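Side-chain contacts in beta-lactamase-like protein (Novosphingobium pentaromativorans US6-1, PDB 6AUF), which probably hydrolyses beta-lactam antibiotics with a pair of zinc ions, as a metallo-beta-lactamase close to the B3 subclass: residues I64-D69 and W192-C197; E38-P43 and H109-G114; R238-P243 and A275-A280; H185-A190 and P226-R231. One frame throughout, in Å; residues are numbered along the deposited sequence.

Contact 1. Residues I64-D69 and W192-C197; sequences ILVTSD and WTWQAC
Val66 and Ile64 each bring a methyl group to the CZ2 region of the Trp194 indole. All the cross-contact touching is apolar. Val66 CG2 makes the closer approach, 3.5 Å from Trp194 CZ2. It sits 3.2 Å above the indole plane, displaced toward the rim. Val66 and Trp194 come from opposite directions. Val66 CG1 reaches only the pyrrole side, 4.2 Å from Trp194 NE1. Ile64 comes in obliquely, with CG2 at 4.0 Å from Trp194 CZ2 and equally far from Trp194 CH2. Its CG2 lies anti to the backbone N (chi1 -52° for CG1), and this sends the methyl to the indole.

The contact joins the two sheets of the metallo-beta-lactamase sandwich. Strand 64-66 belongs to the seven-stranded sheet and strand 190-197 to the five-stranded one. Trp194 crosses the interior between them and also touches Ile75 and Ile206, one from each sheet.

No hydrogen bond links the two segments. The one polar atom of the buried indole, Trp194 NE1, is hydrogen-bonded to Thr53 OG1. Strand 64-66 is paired through its backbone with Trp54 on one flank and with Val73 and Ile75 on the other.

Contact 2. Residues E38-P43 and H109-G114; sequences EGWSHP and HHDHAG. With ZN (zinc ion), chain C; ZN (zinc ion), chain B.
Trp40 meets Asp111 CB with the CE3-CZ3 side of its six-membered ring. The tight part of the contact is small. Trp40 CZ3 lies 3.7 Å from Asp111 CB, and Trp40 CE3 is nearly as close to the same carbon. Asp111 OD2 stands over one face of the indole. The carboxylate and ring planes are 30° apart, and the two side chains pass obliquely. Asp111 CG sits between its own backbone N and carbonyl carbon (chi1 49°), a torsion that turns the carboxylate to the metal. Asp111 OD2 binds a zinc ion at 2.3 Å. His112 NE2 binds the same ion at 2.0 Å, and His251 adds a further ligand.

The other side of the contact is looser. The imidazole of His110 comes to the edge of the indole, near its plane, and Trp40 CZ3 is no nearer than 4.5 Å to His110 CE1. Both of these side chains are partly exposed, whereas Asp111 is buried. No hydrogen bond crosses between the segments.

Asp111 and His112 lie on the short helix 110-113. His109 is its N-cap residue, and its carbonyl O accepts from both His112 N and Ala113 N. The other zinc ion is bound by His109 ND1 at 1.9 Å. The remaining ring nitrogen, His109 NE2, is hydrogen-bonded to the second-shell carboxylate of Asp146, which probably helps to orient the ring. His107, His109, Asp111 and His112 form the HxHxDH zinc-binding motif of the metallo-beta-lactamase superfamily, here flanked by Trp40 of the short helix 37-40.

Contact 3. Residues R238-P243 and A275-A280; sequences RIAQLP and AYSQAA
Ile239 and Ala240 on one helix meet Tyr276 and Ser277 on another. Most of the contact is apolar. Ile239 CG2 is anti to its backbone N and points at both partners. It lies 3.7 Å from Ser277 CB and 4.0 Å from Tyr276 CD2. The methyl comes to the edge of the phenol ring, near its plane, and the two side chains pass at a slant. Ala240 CB rests beside the serine, 3.5 Å from Ser277 CB and 3.4 Å from Ser277 OG. These small side chains let the backbones come close: Ala240 CA and Ser277 CA are 5.2 Å apart.

The contact brings the C-terminal part of helix 226-241 against the long C-terminal helix 272-292. Both belong to the outer helical layer on one side of the alpha-beta/beta-alpha sandwich of metallo-beta-lactamases. Ile239 also touches Ser191 at the start of strand 190-197, so the first helix lies between that part of the five-stranded sheet and the C-terminal helix.

The polar ends find partners outside the two segments. Ser277 OG, anti to its backbone N (chi1 168°), is hydrogen-bonded to Leu236 O, one turn back along the same helix as Ile239. The serine therefore links the two helices by a bond as well as by packing. The hydroxyl of Tyr276 is hydrogen-bonded to Asp210 O, which fixes the far end of the phenol ring. The same ring also touches Thr249 and Ala212 in neighbouring loops.

Contact 4. Residues H185-A190 and P226-R231; sequences HSPGSA and PDRIAR. With ZN (zinc ion), chain C.
Arg228 meets Ser186 and Pro187 with the end of its long side chain. From CB the chain leaves helix 226-241 with CG anti to the backbone N (chi1 -179°). It then bends at chi2 and again at chi3, so that the tip folds toward the loop. CB, CG and CD make no close approach to the loop. The first atom to arrive is Arg228 NE, 4.2 Å from Pro187 CG. The two side chains cross at about a right angle. Arg228 CZ comes next, lying 4.1 Å from Pro187 N and equally far from Ser186 C. One face of the guanidinium is turned to the peptide that joins Ser186 to Pro187, tilted against it, and Pro187 N stands 3.8 Å above its plane. Arg228 NH2 goes furthest in, 3.6 Å from Pro187 CA and equally far from Ser186 O. Arg228 NH1 is hydrogen-bonded to Pro183 O.

Arg231 adds a water bridge. The water accepts from Arg231 NE at 2.6 Å and donates to Pro187 O at 3.1 Å.

His185, just before the type I beta turn Ser186-Ser189, binds a zinc ion through NE2 at 2.1 Å. Arg228 thus holds the start of the loop at Pro183 O, and Arg231 reaches Pro187 O through water. The charge of Arg228 would probably polarise the carbonyls of Pro183 and Ser186, while Glu181, in a salt bridge with Arg231 NH2, probably balances Arg231.

In the fold
Contacts 2 and 4 meet at the active site. Both supply ligands to one zinc ion, and His109 CE1 lies 3.1 Å from His185 NE2. His107 completes the protein ligands of that ion. The zinc held by Asp111 and His112 in contact 2 is 4.0 Å from it. Contacts 3 and 4 share helix 226-241. Their centres are 15 Å apart and their nearest atoms about 4 Å. Contact 3 also approaches the metals, with the Tyr276 side chain about 9 Å from a zinc. Contact 1 lies between the sheets, farther from the metals, the Ile64 side chain about 13 Å from a zinc. It touches contact 3 where Thr193 OG1 is 3.2 Å from Pro243 O.

Contact 1. Residues I64-D69 and W192-C197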
loop_
_atom_site.group_PDB
_atom_site.type_symbol
_atom_site.label_atom_id
_atom_site.label_comp_id
_atom_site.label_asym_id
_atom_site.label_seq_id
_atom_site.Cartn_x
_atom_site.Cartn_y
_atom_site.Cartn_z
ATOM N N ILE A 64 0.231 0.679 7.659
ATOM C CA ILE A 64 -0.093 -0.581 8.323
ATOM C C ILE A 64 1.013 -0.953 9.298
ATOM O O ILE A 64 2.194 -0.965 8.934
ATOM C CB ILE A 64 -0.310 -1.706 7.308
ATOM C CG1 ILE A 64 -1.323 -1.256 6.243
ATOM C CG2 ILE A 64 -0.729 -2.974 8.034
ATOM C CD1 ILE A 64 -2.660 -0.809 6.800
ATOM N N LEU A 65 0.627 -1.272 10.529
ATOM C CA LEU A 65 1.555 -1.703 11.565
ATOM C C LEU A 65 1.264 -3.154 11.911
ATOM O O LEU A 65 0.107 -3.528 12.129
ATOM C CB LEU A 65 1.450 -0.826 12.820
ATOM C CG LEU A 65 2.283 -1.315 14.010
ATOM C CD1 LEU A 65 3.740 -1.388 13.620
ATOM C CD2 LEU A 65 2.103 -0.430 15.217
ATOM N N VAL A 66 2.312 -3.964 11.960
ATOM C CA VAL A 66 2.187 -5.396 12.181
ATOM C C VAL A 66 3.120 -5.751 13.324
ATOM O O VAL A 66 4.338 -5.575 13.211
ATOM C CB VAL A 66 2.510 -6.198 10.909
ATOM C CG1 VAL A 66 2.605 -7.661 11.212
ATOM C CG2 VAL A 66 1.433 -5.972 9.865
ATOM N N THR A 67 2.550 -6.222 14.428
ATOM C CA THR A 67 3.245 -6.248 15.705
ATOM C C THR A 67 3.636 -7.662 16.128
ATOM O O THR A 67 2.927 -8.641 15.870
ATOM C CB THR A 67 2.381 -5.602 16.788
ATOM O OG1 THR A 67 1.028 -6.035 16.622
ATOM C CG2 THR A 67 2.437 -4.079 16.691
ATOM N N SER A 68 4.791 -7.747 16.781
ATOM C CA SER A 68 5.244 -8.956 17.439
ATOM C C SER A 68 6.034 -8.536 18.666
ATOM O O SER A 68 6.435 -7.377 18.798
ATOM C CB SER A 68 6.118 -9.819 16.521
ATOM O OG SER A 68 7.465 -9.360 16.517
ATOM N N ASP A 69 6.266 -9.489 19.567
ATOM C CA ASP A 69 7.203 -9.218 20.651
ATOM C C ASP A 69 8.605 -8.994 20.111
ATOM O O ASP A 69 9.382 -8.230 20.691
ATOM C CB ASP A 69 7.194 -10.370 21.649
ATOM C CG ASP A 69 5.798 -10.733 22.087
ATOM O OD1 ASP A 69 5.003 -9.799 22.341
ATOM O OD2 ASP A 69 5.490 -11.945 22.155
ATOM N N TRP A 192 1.372 -7.125 -0.427
ATOM C CA TRP A 192 1.881 -7.852 0.720
ATOM C C TRP A 192 0.803 -8.742 1.327
ATOM O O TRP A 192 -0.392 -8.437 1.264
ATOM C CB TRP A 192 2.409 -6.878 1.761
ATOM C CG TRP A 192 3.621 -6.116 1.310
ATOM C CD1 TRP A 192 3.640 -4.922 0.649
ATOM C CD2 TRP A 192 4.991 -6.486 1.509
ATOM N NE1 TRP A 192 4.936 -4.526 0.422
ATOM C CE2 TRP A 192 5.785 -5.469 0.941
ATOM C CE3 TRP A 192 5.624 -7.587 2.094
ATOM C CZ2 TRP A 192 7.184 -5.515 0.950
ATOM C CZ3 TRP A 192 7.020 -7.634 2.098
ATOM C CH2 TRP A 192 7.780 -6.603 1.534
ATOM N N THR A 193 1.245 -9.830 1.957
ATOM C CA THR A 193 0.349 -10.891 2.398
ATOM C C THR A 193 0.917 -11.529 3.664
ATOM O O THR A 193 2.122 -11.806 3.732
ATOM C CB THR A 193 0.179 -11.911 1.244
ATOM O OG1 THR A 193 -1.196 -11.967 0.842
ATOM C CG2 THR A 193 0.713 -13.316 1.578
ATOM N N TRP A 194 0.067 -11.749 4.668
ATOM C CA TRP A 194 0.512 -12.390 5.908
ATOM C C TRP A 194 -0.699 -12.881 6.688
ATOM O O TRP A 194 -1.835 -12.497 6.410
ATOM C CB TRP A 194 1.359 -11.453 6.784
ATOM C CG TRP A 194 0.613 -10.263 7.339
ATOM C CD1 TRP A 194 0.043 -10.149 8.589
ATOM C CD2 TRP A 194 0.372 -9.021 6.680
ATOM N NE1 TRP A 194 -0.542 -8.907 8.740
ATOM C CE2 TRP A 194 -0.356 -8.194 7.587
ATOM C CE3 TRP A 194 0.690 -8.520 5.414
ATOM C CZ2 TRP A 194 -0.766 -6.902 7.259
ATOM C CZ3 TRP A 194 0.281 -7.229 5.090
ATOM C CH2 TRP A 194 -0.436 -6.438 6.005
ATOM N N GLN A 195 -0.439 -13.752 7.657
ATOM C CA GLN A 195 -1.496 -14.341 8.471
ATOM C C GLN A 195 -1.692 -13.576 9.780
ATOM O O GLN A 195 -0.730 -13.104 10.396
ATOM C CB GLN A 195 -1.196 -15.808 8.774
ATOM C CG GLN A 195 -2.264 -16.453 9.635
ATOM C CD GLN A 195 -2.020 -17.928 9.849
ATOM O OE1 GLN A 195 -2.645 -18.761 9.206
ATOM N NE2 GLN A 195 -1.107 -18.259 10.755
ATOM N N ALA A 196 -2.957 -13.454 10.191
ATOM C CA ALA A 196 -3.335 -12.803 11.436
ATOM C C ALA A 196 -4.383 -13.647 12.147
ATOM O O ALA A 196 -5.279 -14.210 11.513
ATOM C CB ALA A 196 -3.872 -11.396 11.190
ATOM N N CYS A 197 -4.268 -13.741 13.465
ATOM C CA CYS A 197 -5.187 -14.549 14.246
ATOM C C CYS A 197 -5.732 -13.723 15.399
ATOM O O CYS A 197 -5.004 -12.933 16.010
ATOM C CB CYS A 197 -4.500 -15.810 14.750
ATOM S SG CYS A 197 -3.608 -16.682 13.429
#

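Contact 2. Residues E38-P43 and H109-G114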
loop_
_atom_site.group_PDB
_atom_site.type_symbol
_atom_site.label_atom_id
_atom_site.label_comp_id
_atom_site.label_asym_id
_atom_site.label_seq_id
_atom_site.Cartn_x
_atom_site.Cartn_y
_atom_site.Cartn_z
ATOM N N GLU A 38 -8.179 16.123 0.729
ATOM C CA GLU A 38 -8.285 16.762 2.042
ATOM C C GLU A 38 -7.836 15.824 3.150
ATOM O O GLU A 38 -7.310 16.275 4.172
ATOM C CB GLU A 38 -9.722 17.231 2.319
ATOM C CG GLU A 38 -10.286 18.270 1.346
ATOM C CD GLU A 38 -10.752 17.658 0.025
ATOM O OE1 GLU A 38 -11.599 18.295 -0.657
ATOM O OE2 GLU A 38 -10.275 16.544 -0.319
ATOM N N GLY A 39 -8.008 14.521 2.955
ATOM C CA GLY A 39 -7.720 13.554 3.990
ATOM C C GLY A 39 -6.296 13.049 4.069
ATOM O O GLY A 39 -5.896 12.540 5.123
ATOM N N TRP A 40 -5.520 13.181 2.985
ATOM C CA TRP A 40 -4.243 12.469 2.896
ATOM C C TRP A 40 -3.335 12.788 4.073
ATOM O O TRP A 40 -2.742 11.883 4.667
ATOM C CB TRP A 40 -3.530 12.786 1.587
ATOM C CG TRP A 40 -4.169 12.163 0.385
ATOM C CD1 TRP A 40 -5.344 11.463 0.344
ATOM C CD2 TRP A 40 -3.672 12.193 -0.953
ATOM N NE1 TRP A 40 -5.611 11.063 -0.941
ATOM C CE2 TRP A 40 -4.594 11.492 -1.756
ATOM C CE3 TRP A 40 -2.539 12.749 -1.555
ATOM C CZ2 TRP A 40 -4.413 11.330 -3.131
ATOM C CZ3 TRP A 40 -2.362 12.588 -2.919
ATOM C CH2 TRP A 40 -3.296 11.891 -3.689
ATOM N N SER A 41 -3.197 14.070 4.420
ATOM C CA SER A 41 -2.384 14.463 5.563
ATOM C C SER A 41 -3.237 14.785 6.782
ATOM O O SER A 41 -2.769 15.454 7.714
ATOM C CB SER A 41 -1.492 15.648 5.196
ATOM O OG SER A 41 -0.532 15.260 4.225
ATOM N N HIS A 42 -4.470 14.319 6.790
ATOM C CA HIS A 42 -5.442 14.641 7.819
ATOM C C HIS A 42 -5.482 13.535 8.858
ATOM O O HIS A 42 -5.648 12.359 8.499
ATOM C CB HIS A 42 -6.818 14.823 7.201
ATOM C CG HIS A 42 -7.828 15.357 8.156
ATOM N ND1 HIS A 42 -8.377 14.585 9.155
ATOM C CD2 HIS A 42 -8.371 16.588 8.284
ATOM C CE1 HIS A 42 -9.226 15.314 9.851
ATOM N NE2 HIS A 42 -9.241 16.531 9.339
ATOM N N PRO A 43 -5.333 13.857 10.139
ATOM C CA PRO A 43 -5.150 12.802 11.140
ATOM C C PRO A 43 -6.423 12.005 11.364
ATOM O O PRO A 43 -7.525 12.549 11.402
ATOM C CB PRO A 43 -4.744 13.574 12.399
ATOM C CG PRO A 43 -4.411 14.968 11.915
ATOM C CD PRO A 43 -5.298 15.194 10.748
ATOM N N HIS A 109 5.208 6.216 -4.849
ATOM C CA HIS A 109 4.728 7.580 -5.008
ATOM C C HIS A 109 4.775 8.320 -3.677
ATOM O O HIS A 109 4.742 7.701 -2.611
ATOM C CB HIS A 109 3.317 7.578 -5.588
ATOM C CG HIS A 109 3.268 7.119 -7.016
ATOM N ND1 HIS A 109 2.127 6.615 -7.600
ATOM C CD2 HIS A 109 4.226 7.086 -7.974
ATOM C CE1 HIS A 109 2.379 6.300 -8.855
ATOM N NE2 HIS A 109 3.645 6.578 -9.109
ATOM N N HIS A 110 4.870 9.656 -3.756
ATOM C CA HIS A 110 5.096 10.485 -2.567
ATOM C C HIS A 110 3.962 10.360 -1.554
ATOM O O HIS A 110 4.193 10.435 -0.341
ATOM C CB HIS A 110 5.240 11.947 -2.969
ATOM C CG HIS A 110 3.960 12.538 -3.456
ATOM N ND1 HIS A 110 3.047 13.130 -2.613
ATOM C CD2 HIS A 110 3.401 12.557 -4.689
ATOM C CE1 HIS A 110 1.999 13.527 -3.313
ATOM N NE2 HIS A 110 2.190 13.194 -4.575
ATOM N N ASP A 111 2.722 10.217 -2.030
ATOM C CA ASP A 111 1.584 10.161 -1.120
ATOM C C ASP A 111 1.609 8.911 -0.250
ATOM O O ASP A 111 0.949 8.881 0.796
ATOM C CB ASP A 111 0.284 10.206 -1.918
ATOM C CG ASP A 111 0.293 9.214 -3.058
ATOM O OD1 ASP A 111 1.359 9.105 -3.703
ATOM O OD2 ASP A 111 -0.733 8.535 -3.295
ATOM N N HIS A 112 2.332 7.873 -0.667
ATOM C CA HIS A 112 2.406 6.649 0.116
ATOM C C HIS A 112 3.741 6.446 0.802
ATOM O O HIS A 112 3.787 5.847 1.877
ATOM C CB HIS A 112 2.117 5.439 -0.773
ATOM C CG HIS A 112 0.772 5.479 -1.413
ATOM N ND1 HIS A 112 -0.368 5.037 -0.775
ATOM C CD2 HIS A 112 0.376 5.923 -2.628
ATOM C CE1 HIS A 112 -1.406 5.197 -1.574
ATOM N NE2 HIS A 112 -0.982 5.730 -2.706
ATOM N N ALA A 113 4.823 6.927 0.199
ATOM C CA ALA A 113 6.167 6.726 0.718
ATOM C C ALA A 113 6.858 8.053 0.979
ATOM O O ALA A 113 8.059 8.071 1.276
ATOM C CB ALA A 113 6.990 5.860 -0.256
ATOM N N GLY A 114 6.120 9.161 0.896
ATOM C CA GLY A 114 6.736 10.477 0.925
ATOM C C GLY A 114 7.597 10.755 2.145
ATOM O O GLY A 114 8.532 11.561 2.075
HETATM ZN ZN ZN C . 0.435 6.010 -6.966
HETATM ZN ZN ZN B . -2.114 6.757 -3.943
#

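Contact 3. Residues R238-P243 and A275-A280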
loop_
_atom_site.group_PDB
_atom_site.type_symbol
_atom_site.label_atom_id
_atom_site.label_comp_id
_atom_site.label_asym_id
_atom_site.label_seq_id
_atom_site.Cartn_x
_atom_site.Cartn_y
_atom_site.Cartn_z
ATOM N N ARG A 238 -1.509 -11.355 -10.439
ATOM C CA ARG A 238 -1.027 -11.668 -9.096
ATOM C C ARG A 238 -1.943 -11.099 -8.012
ATOM O O ARG A 238 -2.186 -11.758 -6.993
ATOM C CB ARG A 238 0.402 -11.159 -8.929
ATOM C CG ARG A 238 1.418 -12.043 -9.708
ATOM C CD ARG A 238 2.769 -11.386 -9.831
ATOM N NE ARG A 238 3.676 -12.180 -10.644
ATOM C CZ ARG A 238 4.906 -11.807 -10.984
ATOM N NH1 ARG A 238 5.403 -10.652 -10.578
ATOM N NH2 ARG A 238 5.637 -12.600 -11.734
ATOM N N ILE A 239 -2.447 -9.877 -8.203
ATOM C CA ILE A 239 -3.331 -9.284 -7.212
ATOM C C ILE A 239 -4.554 -10.170 -7.018
ATOM O O ILE A 239 -4.994 -10.419 -5.883
ATOM C CB ILE A 239 -3.722 -7.852 -7.629
ATOM C CG1 ILE A 239 -2.592 -6.874 -7.354
ATOM C CG2 ILE A 239 -4.984 -7.397 -6.890
ATOM C CD1 ILE A 239 -2.869 -5.508 -7.945
ATOM N N ALA A 240 -5.102 -10.680 -8.124
ATOM C CA ALA A 240 -6.353 -11.417 -8.064
ATOM C C ALA A 240 -6.193 -12.743 -7.342
ATOM O O ALA A 240 -7.189 -13.293 -6.847
ATOM C CB ALA A 240 -6.893 -11.650 -9.475
ATOM N N GLN A 241 -4.962 -13.243 -7.244
ATOM C CA GLN A 241 -4.687 -14.558 -6.692
ATOM C C GLN A 241 -4.022 -14.509 -5.329
ATOM O O GLN A 241 -3.680 -15.569 -4.791
ATOM C CB GLN A 241 -3.809 -15.358 -7.664
ATOM C CG GLN A 241 -4.614 -16.088 -8.713
ATOM C CD GLN A 241 -3.939 -16.064 -10.044
ATOM O OE1 GLN A 241 -4.250 -15.218 -10.894
ATOM N NE2 GLN A 241 -2.991 -16.982 -10.243
ATOM N N LEU A 242 -3.805 -13.322 -4.774
ATOM C CA LEU A 242 -3.286 -13.203 -3.414
ATOM C C LEU A 242 -4.154 -14.002 -2.445
ATOM O O LEU A 242 -5.387 -13.995 -2.572
ATOM C CB LEU A 242 -3.270 -11.737 -2.972
ATOM C CG LEU A 242 -2.496 -10.738 -3.821
ATOM C CD1 LEU A 242 -2.591 -9.331 -3.244
ATOM C CD2 LEU A 242 -1.021 -11.203 -3.959
ATOM N N PRO A 243 -3.562 -14.692 -1.470
ATOM C CA PRO A 243 -4.352 -15.145 -0.317
ATOM C C PRO A 243 -4.932 -13.921 0.371
ATOM O O PRO A 243 -4.207 -12.987 0.720
ATOM C CB PRO A 243 -3.332 -15.883 0.553
ATOM C CG PRO A 243 -2.013 -15.339 0.142
ATOM C CD PRO A 243 -2.124 -14.954 -1.302
ATOM N N ALA A 275 -12.245 -9.666 -7.009
ATOM C CA ALA A 275 -13.139 -8.618 -7.488
ATOM C C ALA A 275 -12.387 -7.314 -7.708
ATOM O O ALA A 275 -12.552 -6.647 -8.739
ATOM C CB ALA A 275 -14.272 -8.417 -6.489
ATOM N N TYR A 276 -11.536 -6.950 -6.754
ATOM C CA TYR A 276 -10.763 -5.719 -6.858
ATOM C C TYR A 276 -9.918 -5.709 -8.135
ATOM O O TYR A 276 -9.969 -4.753 -8.922
ATOM C CB TYR A 276 -9.924 -5.586 -5.585
ATOM C CG TYR A 276 -8.941 -4.454 -5.514
ATOM C CD1 TYR A 276 -9.362 -3.129 -5.353
ATOM C CD2 TYR A 276 -7.573 -4.717 -5.546
ATOM C CE1 TYR A 276 -8.419 -2.088 -5.266
ATOM C CE2 TYR A 276 -6.644 -3.704 -5.446
ATOM C CZ TYR A 276 -7.053 -2.401 -5.315
ATOM O OH TYR A 276 -6.071 -1.436 -5.237
ATOM N N SER A 277 -9.169 -6.797 -8.377
ATOM C CA SER A 277 -8.365 -6.923 -9.596
ATOM C C SER A 277 -9.243 -6.948 -10.851
ATOM O O SER A 277 -8.953 -6.274 -11.850
ATOM C CB SER A 277 -7.500 -8.186 -9.516
ATOM O OG SER A 277 -6.907 -8.496 -10.773
ATOM N N GLN A 278 -10.320 -7.735 -10.831
ATOM C CA GLN A 278 -11.214 -7.732 -11.980
ATOM C C GLN A 278 -11.649 -6.310 -12.305
ATOM O O GLN A 278 -11.643 -5.889 -13.475
ATOM C CB GLN A 278 -12.421 -8.626 -11.708
ATOM C CG GLN A 278 -13.415 -8.692 -12.842
ATOM C CD GLN A 278 -14.645 -9.505 -12.481
ATOM O OE1 GLN A 278 -14.580 -10.404 -11.637
ATOM N NE2 GLN A 278 -15.779 -9.188 -13.110
ATOM N N ALA A 279 -11.978 -5.534 -11.270
ATOM C CA ALA A 279 -12.437 -4.167 -11.495
ATOM C C ALA A 279 -11.326 -3.308 -12.083
ATOM O O ALA A 279 -11.532 -2.610 -13.086
ATOM C CB ALA A 279 -12.978 -3.558 -10.190
ATOM N N ALA A 280 -10.133 -3.352 -11.479
ATOM C CA ALA A 280 -9.008 -2.598 -12.029
ATOM C C ALA A 280 -8.737 -3.002 -13.472
ATOM O O ALA A 280 -8.449 -2.149 -14.321
ATOM C CB ALA A 280 -7.752 -2.790 -11.175
#

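Contact 4. Residues H185-A190 and P226-R231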
loop_
_atom_site.group_PDB
_atom_site.type_symbol
_atom_site.label_atom_id
_atom_site.label_comp_id
_atom_site.label_asym_id
_atom_site.label_seq_id
_atom_site.Cartn_x
_atom_site.Cartn_y
_atom_site.Cartn_z
ATOM N N HIS A 185 -0.156 -0.496 -11.210
ATOM C CA HIS A 185 -0.356 0.936 -11.047
ATOM C C HIS A 185 0.913 1.720 -11.326
ATOM O O HIS A 185 0.843 2.851 -11.823
ATOM C CB HIS A 185 -0.889 1.233 -9.630
ATOM C CG HIS A 185 -0.749 2.670 -9.210
ATOM N ND1 HIS A 185 -1.641 3.654 -9.583
ATOM C CD2 HIS A 185 0.198 3.290 -8.468
ATOM C CE1 HIS A 185 -1.256 4.816 -9.084
ATOM N NE2 HIS A 185 -0.144 4.621 -8.403
ATOM N N SER A 186 2.061 1.132 -11.019
ATOM C CA SER A 186 3.364 1.734 -11.250
ATOM C C SER A 186 4.361 0.613 -11.478
ATOM O O SER A 186 4.071 -0.557 -11.197
ATOM C CB SER A 186 3.795 2.582 -10.055
ATOM O OG SER A 186 4.130 1.721 -8.982
ATOM N N PRO A 187 5.560 0.929 -11.963
ATOM C CA PRO A 187 6.547 -0.144 -12.153
ATOM C C PRO A 187 6.940 -0.835 -10.862
ATOM O O PRO A 187 7.144 -2.060 -10.863
ATOM C CB PRO A 187 7.726 0.586 -12.806
ATOM C CG PRO A 187 7.076 1.716 -13.547
ATOM C CD PRO A 187 5.964 2.173 -12.641
ATOM N N GLY A 188 7.050 -0.088 -9.760
ATOM C CA GLY A 188 7.517 -0.603 -8.491
ATOM C C GLY A 188 6.435 -1.159 -7.591
ATOM O O GLY A 188 6.715 -1.517 -6.441
ATOM N N SER A 189 5.201 -1.250 -8.081
ATOM C CA SER A 189 4.090 -1.639 -7.222
ATOM C C SER A 189 4.308 -3.021 -6.610
ATOM O O SER A 189 4.699 -3.977 -7.292
ATOM C CB SER A 189 2.789 -1.616 -8.014
ATOM O OG SER A 189 1.842 -2.442 -7.368
ATOM N N ALA A 190 4.050 -3.116 -5.311
ATOM C CA ALA A 190 4.147 -4.350 -4.553
ATOM C C ALA A 190 2.885 -4.550 -3.724
ATOM O O ALA A 190 2.234 -3.594 -3.297
ATOM C CB ALA A 190 5.356 -4.344 -3.634
ATOM N N PRO A 226 4.536 -1.605 -24.617
ATOM C CA PRO A 226 4.170 -3.013 -24.403
ATOM C C PRO A 226 4.792 -3.596 -23.156
ATOM O O PRO A 226 4.178 -4.468 -22.526
ATOM C CB PRO A 226 4.669 -3.705 -25.679
ATOM C CG PRO A 226 5.719 -2.788 -26.224
ATOM C CD PRO A 226 5.308 -1.406 -25.855
ATOM N N ASP A 227 5.984 -3.137 -22.769
ATOM C CA ASP A 227 6.536 -3.538 -21.479
ATOM C C ASP A 227 5.572 -3.204 -20.345
ATOM O O ASP A 227 5.201 -4.080 -19.552
ATOM C CB ASP A 227 7.884 -2.869 -21.251
ATOM C CG ASP A 227 9.024 -3.567 -21.995
ATOM O OD1 ASP A 227 8.840 -4.729 -22.433
ATOM O OD2 ASP A 227 10.106 -2.954 -22.129
ATOM N N ARG A 228 5.136 -1.937 -20.275
ATOM C CA ARG A 228 4.202 -1.508 -19.241
ATOM C C ARG A 228 2.911 -2.312 -19.288
ATOM O O ARG A 228 2.391 -2.726 -18.242
ATOM C CB ARG A 228 3.898 -0.019 -19.396
ATOM C CG ARG A 228 2.940 0.540 -18.349
ATOM C CD ARG A 228 3.677 1.157 -17.129
ATOM N NE ARG A 228 4.332 0.141 -16.307
ATOM C CZ ARG A 228 3.727 -0.581 -15.362
ATOM N NH1 ARG A 228 2.425 -0.412 -15.091
ATOM N NH2 ARG A 228 4.434 -1.493 -14.691
ATOM N N ILE A 229 2.367 -2.533 -20.489
ATOM C CA ILE A 229 1.115 -3.280 -20.601
ATOM C C ILE A 229 1.302 -4.705 -20.104
ATOM O O ILE A 229 0.413 -5.276 -19.461
ATOM C CB ILE A 229 0.587 -3.259 -22.049
ATOM C CG1 ILE A 229 0.234 -1.835 -22.486
ATOM C CG2 ILE A 229 -0.611 -4.206 -22.203
ATOM C CD1 ILE A 229 -0.506 -1.773 -23.798
ATOM N N ALA A 230 2.445 -5.315 -20.416
ATOM C CA ALA A 230 2.651 -6.699 -19.999
ATOM C C ALA A 230 2.829 -6.779 -18.491
ATOM O O ALA A 230 2.315 -7.697 -17.846
ATOM C CB ALA A 230 3.857 -7.306 -20.726
ATOM N N ARG A 231 3.567 -5.826 -17.921
ATOM C CA ARG A 231 3.687 -5.739 -16.471
ATOM C C ARG A 231 2.329 -5.509 -15.801
ATOM O O ARG A 231 2.052 -6.086 -14.744
ATOM C CB ARG A 231 4.681 -4.638 -16.111
ATOM C CG ARG A 231 6.108 -5.004 -16.488
ATOM C CD ARG A 231 6.521 -6.230 -15.706
ATOM N NE ARG A 231 7.072 -5.868 -14.408
ATOM C CZ ARG A 231 7.385 -6.747 -13.456
ATOM N NH1 ARG A 231 7.174 -8.053 -13.641
ATOM N NH2 ARG A 231 7.913 -6.314 -12.318
HETATM ZN ZN ZN C . 0.435 6.010 -6.966
HETATM O O HOH W 1 8.044 -3.651 -13.416
#